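Local coordinates for SnoaL-like domain-containing protein (Kribbella flavida, PDB 4LMI), which is of unknown function but carries a SnoaL-like domain of the NTF2 clan and is a putative ketosteroid isomerase, at residues Asp19-Gly23 with Arg24-Glu28. Numbering follows the deposited sequence.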
# COMPACT_ATOMS: atom_id res chain seq x y z
N ASP B 19 -8.58 13.79 -5.85
CA ASP B 19 -9.73 14.45 -6.48
C ASP B 19 -9.32 15.26 -7.72
O ASP B 19 -9.97 15.16 -8.77
CB ASP B 19 -10.48 15.33 -5.47
CG ASP B 19 -11.27 14.51 -4.46
OD1 ASP B 19 -11.43 13.29 -4.65
OD2 ASP B 19 -11.75 15.09 -3.46
N THR B 20 -8.24 16.03 -7.62
CA THR B 20 -7.75 16.83 -8.75
C THR B 20 -7.10 15.96 -9.83
O THR B 20 -7.23 16.26 -11.02
CB THR B 20 -6.78 17.95 -8.33
OG1 THR B 20 -5.64 17.39 -7.66
CG2 THR B 20 -7.49 18.98 -7.43
N LEU B 21 -6.42 14.89 -9.42
CA LEU B 21 -5.86 13.94 -10.39
C LEU B 21 -6.97 13.25 -11.18
O LEU B 21 -6.95 13.25 -12.42
CB LEU B 21 -4.98 12.90 -9.69
CG LEU B 21 -4.32 11.86 -10.61
CD1 LEU B 21 -3.49 12.52 -11.71
CD2 LEU B 21 -3.46 10.90 -9.79
N ASN B 22 -7.95 12.69 -10.48
CA ASN B 22 -9.04 12.00 -11.17
C ASN B 22 -9.84 12.95 -12.05
O ASN B 22 -10.32 12.56 -13.12
CB ASN B 22 -9.95 11.28 -10.18
CG ASN B 22 -10.94 10.37 -10.87
OD1 ASN B 22 -10.56 9.50 -11.66
ND2 ASN B 22 -12.22 10.58 -10.60
N GLY B 23 -9.97 14.19 -11.61
CA GLY B 23 -10.67 15.22 -12.36
C GLY B 23 -9.84 15.84 -13.47
O GLY B 23 -10.34 16.69 -14.20
N ARG B 24 -8.57 15.42 -13.60
CA ARG B 24 -7.64 16.02 -14.57
C ARG B 24 -7.65 17.54 -14.44
O ARG B 24 -7.60 18.27 -15.44
CB ARG B 24 -7.97 15.60 -16.02
CG ARG B 24 -7.64 14.16 -16.38
CD ARG B 24 -8.79 13.23 -16.07
NE ARG B 24 -8.68 11.96 -16.78
CZ ARG B 24 -9.26 10.82 -16.40
NH1 ARG B 24 -9.99 10.77 -15.29
NH2 ARG B 24 -9.09 9.73 -17.13
N ALA B 25 -7.72 18.02 -13.20
CA ALA B 25 -7.78 19.44 -12.91
C ALA B 25 -6.35 19.93 -12.75
O ALA B 25 -5.84 20.10 -11.64
CB ALA B 25 -8.59 19.69 -11.65
N TRP B 26 -5.69 20.16 -13.89
CA TRP B 26 -4.22 20.26 -13.91
C TRP B 26 -3.64 21.42 -13.17
O TRP B 26 -2.60 21.27 -12.52
CB TRP B 26 -3.68 20.19 -15.33
CG TRP B 26 -4.01 18.89 -16.03
CD1 TRP B 26 -4.63 18.72 -17.26
CD2 TRP B 26 -3.78 17.52 -15.53
NE1 TRP B 26 -4.78 17.39 -17.56
CE2 TRP B 26 -4.29 16.62 -16.56
CE3 TRP B 26 -3.21 16.98 -14.38
CZ2 TRP B 26 -4.22 15.24 -16.43
CZ3 TRP B 26 -3.15 15.59 -14.25
CH2 TRP B 26 -3.65 14.74 -15.26
N GLU B 27 -4.28 22.58 -13.25
CA GLU B 27 -3.79 23.75 -12.51
C GLU B 27 -3.84 23.51 -11.00
O GLU B 27 -2.88 23.78 -10.29
CB GLU B 27 -4.54 25.02 -12.89
CG GLU B 27 -3.87 26.29 -12.38
CD GLU B 27 -4.68 27.55 -12.64
OE1 GLU B 27 -5.83 27.45 -13.10
OE2 GLU B 27 -4.15 28.66 -12.37
N GLU B 28 -4.97 22.98 -10.52
CA GLU B 28 -5.14 22.70 -9.09
C GLU B 28 -4.23 21.56 -8.62
O GLU B 28 -3.67 21.63 -7.53
CB GLU B 28 -6.61 22.40 -8.77
CG GLU B 28 -7.56 23.58 -8.98
CD GLU B 28 -8.22 23.61 -10.35
OE1 GLU B 28 -7.63 23.12 -11.35
OE2 GLU B 28 -9.34 24.13 -10.43
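A Schellman motif closes helix 6-22 just before helix 26-31 begins, with Thr20 and Ala25 hydrogen-bonded across the turn; Arg24, the first residue to leave helical geometry, has positive phi (50°). Ala25 N donates to Thr20 O (2.8 Å, N-H...O 163°) from within that carbonyl's plane, whereas Arg24 N approaches Leu21 O from above its carbonyl plane at 3.0 Å. Two carbonyls of the last helical turn thus receive the amides that follow it.

The third carbonyl, that of Asn22, is met by a side chain. Arg24 bends at chi2 (88°), which folds its chain back along the helix end and delivers NH1 to Asn22 O at 2.8 Å, the oxygen lying at the guanidinium edge, close to its plane. The other terminal nitrogen, NH2, hydrogen-bonds to Trp65 O, and the group also makes a cation-pi contact with Trp65, so the turn is tied to the start of strand 65-75. An alanine here would remove the guanidinium and is likely to leave Asn22 O without this donor and the turn less firmly joined to Trp65. The Asn22 side chain hydrogen-bonds to the same strand, ND2 to Gln66 OE1 and OD1 to Leu67 N.

Apolar contacts bridge the two helices. Leu21 CD1 meets the six-membered ring of Trp26 obliquely at CZ3 (4.0 Å), and both side chains also touch Asn58 of helix 51-59. With CG2 beside its own backbone N, Thr20 sets that methyl against Glu28 CB at 3.8 Å, while OG1 hydrogen-bonds back to Lys16 O within its own helix. Ala25 occupies the N-cap position of helix 26-31, directly after the Arg24 break: a tight link between two consecutive helices of an NTF2-like alpha+beta fold, in which a Schellman C-cap leads straight into the N-cap of the next helix.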